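Local coordinates for protein putative isomerase (Sinorhizobium meliloti, PDB 2PPG) that is a putative isomerase of the mandelate racemase/muconate lactonizing enzyme family, with an enolase-type N-terminal domain and a TIM-barrel-like C-terminal domain, at residues L148-G162 with A333-H347. Residues are numbered along the deposited sequence; the frame is centred on the assembly and turned at random.
Sequences LGGQRRDRIAAYISG and ASAALANVDCHEFQH
R153 packs against the last turn of helix 325-336 and reaches into the hollow of the turn that follows, at L337. Its chain bends at chi3 (-84°), which brings NH1 and NH2 end-on to one atom. R153 NH1 and NH2 both hydrogen-bond to L337 O, NH2 at 2.7 Å. The carbonyl of V340 lies over one face of the guanidinium. R152 N donates to A335 O at 2.9 Å, a nearly straight bond (166°). The small bump of A336 CB fits between L148 CB and the carbonyl of G150. Further on, I156 fills the gap between helix and strand: CD1 touches S334 CB at 3.5 Å, while CG2 rests against V340 CG1 and H343 CB.

Strands 155-161 and 343-345 then pair in parallel, through Y159 N to H343 O, F345 N to Y159 O and S161 N to F345 O. On one face A158 CB meets F345 CB, and the side chains of I160 and F345 lie side by side. On the other, the Y159 ring lies against E344, whose CA sits over the ring face, 3.7 Å from its centroid. C342 SG fills in at the ring edge. E344 extends past the ring, and its OE2 accepts from S161 OG through the anti lone pair. K187 forms a salt bridge with E344 OE2 and a hydrogen bond with Y159 OH. H347 closes the far end, NE2 to G162 O at 2.7 Å.

This is the first-to-last closure expected of a TIM-type barrel. Strand 155-161 lies between 343-345 and 185-189, with hairpin strand 367-369 also paired to it. Helix 293-310 packs on A333, and R152 salt-bridges D105 of the second subunit.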
loop_
_atom_site.group_PDB
_atom_site.type_symbol
_atom_site.label_atom_id
_atom_site.label_comp_id
_atom_site.label_asym_id
_atom_site.label_seq_id
_atom_site.Cartn_x
_atom_site.Cartn_y
_atom_site.Cartn_z
ATOM N N LEU A 148 -11.078 28.066 25.215
ATOM C CA LEU A 148 -10.522 27.117 24.262
ATOM C C LEU A 148 -10.422 25.743 24.874
ATOM O O LEU A 148 -9.765 24.877 24.319
ATOM C CB LEU A 148 -9.127 27.552 23.815
ATOM C CG LEU A 148 -9.046 28.822 22.977
ATOM C CD1 LEU A 148 -7.604 29.143 22.663
ATOM C CD2 LEU A 148 -9.879 28.658 21.696
ATOM N N GLY A 149 -11.045 25.552 26.031
ATOM C CA GLY A 149 -11.068 24.244 26.649
ATOM C C GLY A 149 -10.468 24.195 28.038
ATOM O O GLY A 149 -10.817 23.326 28.838
ATOM N N GLY A 150 -9.557 25.120 28.326
ATOM C CA GLY A 150 -8.976 25.210 29.656
ATOM C C GLY A 150 -7.540 25.692 29.695
ATOM O O GLY A 150 -6.804 25.601 28.710
ATOM N N GLN A 151 -7.129 26.206 30.847
ATOM C CA GLN A 151 -5.729 26.526 31.026
ATOM C C GLN A 151 -5.003 25.335 31.643
ATOM O O GLN A 151 -5.215 24.990 32.802
ATOM C CB GLN A 151 -5.557 27.767 31.883
ATOM C CG GLN A 151 -4.116 28.143 32.060
ATOM C CD GLN A 151 -3.935 29.586 32.455
ATOM O OE1 GLN A 151 -4.853 30.400 32.329
ATOM N NE2 GLN A 151 -2.743 29.921 32.931
ATOM N N ARG A 152 -4.145 24.709 30.860
ATOM C CA ARG A 152 -3.462 23.522 31.320
ATOM C C ARG A 152 -2.142 23.867 32.014
ATOM O O ARG A 152 -1.497 23.004 32.605
ATOM C CB ARG A 152 -3.235 22.563 30.139
ATOM C CG ARG A 152 -4.536 21.965 29.604
ATOM C CD ARG A 152 -4.388 21.266 28.251
ATOM N NE ARG A 152 -5.685 21.141 27.578
ATOM C CZ ARG A 152 -6.309 19.988 27.353
ATOM N NH1 ARG A 152 -5.750 18.845 27.735
ATOM N NH2 ARG A 152 -7.486 19.970 26.738
ATOM N N ARG A 153 -1.787 25.148 31.999
ATOM C CA ARG A 153 -0.395 25.539 32.059
ATOM C C ARG A 153 -0.332 27.067 32.202
ATOM O O ARG A 153 -1.003 27.780 31.453
ATOM C CB ARG A 153 0.168 25.160 30.685
ATOM C CG ARG A 153 1.597 24.745 30.581
ATOM C CD ARG A 153 1.926 24.461 29.115
ATOM N NE ARG A 153 1.543 23.107 28.721
ATOM C CZ ARG A 153 0.473 22.793 27.986
ATOM N NH1 ARG A 153 -0.344 23.739 27.546
ATOM N NH2 ARG A 153 0.220 21.526 27.695
ATOM N N ASP A 154 0.452 27.598 33.137
ATOM C CA ASP A 154 0.659 29.061 33.127
ATOM C C ASP A 154 2.100 29.506 32.835
ATOM O O ASP A 154 2.366 30.694 32.634
ATOM C CB ASP A 154 0.044 29.777 34.337
ATOM C CG ASP A 154 0.782 29.516 35.622
ATOM O OD1 ASP A 154 0.390 30.146 36.629
ATOM O OD2 ASP A 154 1.734 28.700 35.636
ATOM N N ARG A 155 3.013 28.543 32.825
ATOM C CA ARG A 155 4.329 28.761 32.245
ATOM C C ARG A 155 4.470 27.849 31.025
ATOM O O ARG A 155 3.891 26.767 30.965
ATOM C CB ARG A 155 5.462 28.451 33.234
ATOM C CG ARG A 155 5.399 29.102 34.611
ATOM C CD ARG A 155 5.775 30.562 34.581
ATOM N NE ARG A 155 4.609 31.389 34.851
ATOM C CZ ARG A 155 4.466 32.136 35.939
ATOM N NH1 ARG A 155 3.371 32.857 36.108
ATOM N NH2 ARG A 155 5.428 32.177 36.848
ATOM N N ILE A 156 5.259 28.285 30.061
ATOM C CA ILE A 156 5.579 27.460 28.917
ATOM C C ILE A 156 7.076 27.542 28.703
ATOM O O ILE A 156 7.640 28.635 28.670
ATOM C CB ILE A 156 4.841 27.936 27.635
ATOM C CG1 ILE A 156 3.325 27.794 27.821
ATOM C CG2 ILE A 156 5.331 27.143 26.410
ATOM C CD1 ILE A 156 2.467 28.544 26.837
ATOM N N ALA A 157 7.719 26.390 28.568
ATOM C CA ALA A 157 9.150 26.357 28.295
ATOM C C ALA A 157 9.435 27.112 26.992
ATOM O O ALA A 157 8.663 27.030 26.033
ATOM C CB ALA A 157 9.658 24.920 28.235
ATOM N N ALA A 158 10.519 27.885 26.983
ATOM C CA ALA A 158 10.893 28.671 25.812
ATOM C C ALA A 158 12.242 28.188 25.329
ATOM O O ALA A 158 13.034 27.688 26.115
ATOM C CB ALA A 158 10.957 30.130 26.164
ATOM N N TYR A 159 12.518 28.318 24.042
ATOM C CA TYR A 159 13.884 28.060 23.594
ATOM C C TYR A 159 14.415 29.250 22.838
ATOM O O TYR A 159 13.668 29.921 22.126
ATOM C CB TYR A 159 13.999 26.780 22.769
ATOM C CG TYR A 159 13.368 26.810 21.392
ATOM C CD1 TYR A 159 14.063 27.331 20.301
ATOM C CD2 TYR A 159 12.112 26.269 21.167
ATOM C CE1 TYR A 159 13.527 27.345 19.052
ATOM C CE2 TYR A 159 11.562 26.271 19.905
ATOM C CZ TYR A 159 12.275 26.815 18.848
ATOM O OH TYR A 159 11.752 26.834 17.573
ATOM N N ILE A 160 15.701 29.506 23.028
ATOM C CA ILE A 160 16.420 30.575 22.359
ATOM C C ILE A 160 16.587 30.257 20.886
ATOM O O ILE A 160 17.140 29.223 20.514
ATOM C CB ILE A 160 17.815 30.761 22.976
ATOM C CG1 ILE A 160 17.691 31.205 24.429
ATOM C CG2 ILE A 160 18.623 31.783 22.180
ATOM C CD1 ILE A 160 17.217 32.632 24.554
ATOM N N SER A 161 16.094 31.162 20.052
ATOM C CA SER A 161 16.134 30.998 18.611
ATOM C C SER A 161 16.979 32.096 18.031
ATOM O O SER A 161 16.851 33.253 18.431
ATOM C CB SER A 161 14.730 31.118 18.036
ATOM O OG SER A 161 14.721 30.776 16.663
ATOM N N GLY A 162 17.846 31.734 17.091
ATOM C CA GLY A 162 18.694 32.711 16.416
ATOM C C GLY A 162 19.833 33.277 17.247
ATOM O O GLY A 162 19.644 33.758 18.373
ATOM N N ALA A 333 -3.116 30.136 23.260
ATOM C CA ALA A 333 -3.533 28.892 22.634
ATOM C C ALA A 333 -2.644 27.755 23.104
ATOM O O ALA A 333 -3.139 26.675 23.433
ATOM C CB ALA A 333 -3.519 29.009 21.153
ATOM N N SER A 334 -1.337 28.011 23.175
ATOM C CA SER A 334 -0.414 27.029 23.739
ATOM C C SER A 334 -0.862 26.650 25.141
ATOM O O SER A 334 -0.715 25.501 25.544
ATOM C CB SER A 334 1.033 27.533 23.759
ATOM O OG SER A 334 1.523 27.776 22.452
ATOM N N ALA A 335 -1.435 27.599 25.877
ATOM C CA ALA A 335 -1.865 27.320 27.255
ATOM C C ALA A 335 -3.021 26.315 27.324
ATOM O O ALA A 335 -3.202 25.641 28.335
ATOM C CB ALA A 335 -2.227 28.622 27.993
ATOM N N ALA A 336 -3.784 26.213 26.237
ATOM C CA ALA A 336 -4.992 25.382 26.192
ATOM C C ALA A 336 -4.784 24.042 25.484
ATOM O O ALA A 336 -5.704 23.240 25.390
ATOM C CB ALA A 336 -6.108 26.152 25.517
ATOM N N LEU A 337 -3.581 23.821 24.967
ATOM C CA LEU A 337 -3.271 22.638 24.182
ATOM C C LEU A 337 -2.528 21.575 24.998
ATOM O O LEU A 337 -1.560 21.870 25.699
ATOM C CB LEU A 337 -2.426 23.033 22.982
ATOM C CG LEU A 337 -3.152 23.711 21.822
ATOM C CD1 LEU A 337 -2.116 24.191 20.853
ATOM C CD2 LEU A 337 -4.146 22.789 21.124
ATOM N N ALA A 338 -2.970 20.330 24.889
ATOM C CA ALA A 338 -2.313 19.236 25.595
ATOM C C ALA A 338 -0.868 19.017 25.142
ATOM O O ALA A 338 0.026 18.817 25.966
ATOM C CB ALA A 338 -3.107 17.976 25.418
ATOM N N ASN A 339 -0.639 19.086 23.836
ATOM C CA ASN A 339 0.623 18.644 23.250
ATOM C C ASN A 339 1.775 19.654 23.164
ATOM O O ASN A 339 2.802 19.354 22.538
ATOM C CB ASN A 339 0.372 18.031 21.858
ATOM C CG ASN A 339 -0.128 16.603 21.932
ATOM O OD1 ASN A 339 -0.836 16.229 22.868
ATOM N ND2 ASN A 339 0.230 15.798 20.935
ATOM N N VAL A 340 1.620 20.828 23.784
ATOM C CA VAL A 340 2.669 21.866 23.738
ATOM C C VAL A 340 3.869 21.629 24.660
ATOM O O VAL A 340 3.790 21.776 25.868
ATOM C CB VAL A 340 2.107 23.294 23.925
ATOM C CG1 VAL A 340 3.243 24.313 23.950
ATOM C CG2 VAL A 340 1.145 23.620 22.787
ATOM N N ASP A 341 4.990 21.273 24.059
ATOM C CA ASP A 341 6.183 20.889 24.812
ATOM C C ASP A 341 7.022 22.107 25.182
ATOM O O ASP A 341 7.747 22.103 26.178
ATOM C CB ASP A 341 7.033 19.946 23.950
ATOM C CG ASP A 341 8.084 19.214 24.751
ATOM O OD1 ASP A 341 9.294 19.442 24.510
ATOM O OD2 ASP A 341 7.692 18.414 25.628
ATOM N N CYS A 342 6.878 23.157 24.377
ATOM C CA CYS A 342 7.887 24.178 24.233
ATOM C C CYS A 342 7.381 25.246 23.262
ATOM O O CYS A 342 6.423 25.021 22.551
ATOM C CB CYS A 342 9.112 23.521 23.626
ATOM S SG CYS A 342 10.593 24.356 23.985
ATOM N N HIS A 343 8.043 26.397 23.218
ATOM C CA HIS A 343 7.633 27.498 22.354
ATOM C C HIS A 343 8.867 28.303 21.990
ATOM O O HIS A 343 9.647 28.672 22.863
ATOM C CB HIS A 343 6.621 28.376 23.091
ATOM C CG HIS A 343 5.874 29.333 22.219
ATOM N ND1 HIS A 343 6.471 30.424 21.614
ATOM C CD2 HIS A 343 4.561 29.392 21.885
ATOM C CE1 HIS A 343 5.562 31.098 20.933
ATOM N NE2 HIS A 343 4.394 30.492 21.078
ATOM N N GLU A 344 9.050 28.564 20.700
ATOM C CA GLU A 344 10.163 29.392 20.227
ATOM C C GLU A 344 10.180 30.769 20.900
ATOM O O GLU A 344 9.131 31.367 21.146
ATOM C CB GLU A 344 10.092 29.558 18.706
ATOM C CG GLU A 344 11.315 30.213 18.097
ATOM C CD GLU A 344 11.264 30.324 16.576
ATOM O OE1 GLU A 344 10.163 30.261 15.989
ATOM O OE2 GLU A 344 12.337 30.484 15.957
ATOM N N PHE A 345 11.378 31.263 21.190
ATOM C CA PHE A 345 11.547 32.595 21.772
ATOM C C PHE A 345 12.655 33.374 21.064
ATOM O O PHE A 345 13.856 33.077 21.210
ATOM C CB PHE A 345 11.813 32.481 23.272
ATOM C CG PHE A 345 12.301 33.751 23.922
ATOM C CD1 PHE A 345 11.542 34.921 23.890
ATOM C CD2 PHE A 345 13.503 33.765 24.618
ATOM C CE1 PHE A 345 11.990 36.073 24.523
ATOM C CE2 PHE A 345 13.948 34.924 25.252
ATOM C CZ PHE A 345 13.195 36.072 25.199
ATOM N N GLN A 346 12.221 34.362 20.286
ATOM C CA GLN A 346 13.094 35.307 19.617
ATOM C C GLN A 346 13.467 36.416 20.591
ATOM O O GLN A 346 12.823 37.461 20.629
ATOM C CB GLN A 346 12.373 35.925 18.418
ATOM C CG GLN A 346 11.828 34.927 17.394
ATOM C CD GLN A 346 12.798 34.660 16.257
ATOM O OE1 GLN A 346 13.790 35.364 16.108
ATOM N NE2 GLN A 346 12.516 33.637 15.454
ATOM N N HIS A 347 14.507 36.180 21.377
ATOM C CA HIS A 347 15.031 37.169 22.316
ATOM C C HIS A 347 15.304 38.529 21.662
ATOM O O HIS A 347 14.914 39.570 22.185
ATOM C CB HIS A 347 16.310 36.624 22.954
ATOM C CG HIS A 347 17.327 36.186 21.954
ATOM N ND1 HIS A 347 18.416 36.958 21.618
ATOM C CD2 HIS A 347 17.393 35.080 21.174
ATOM C CE1 HIS A 347 19.122 36.338 20.691
ATOM N NE2 HIS A 347 18.525 35.196 20.404
#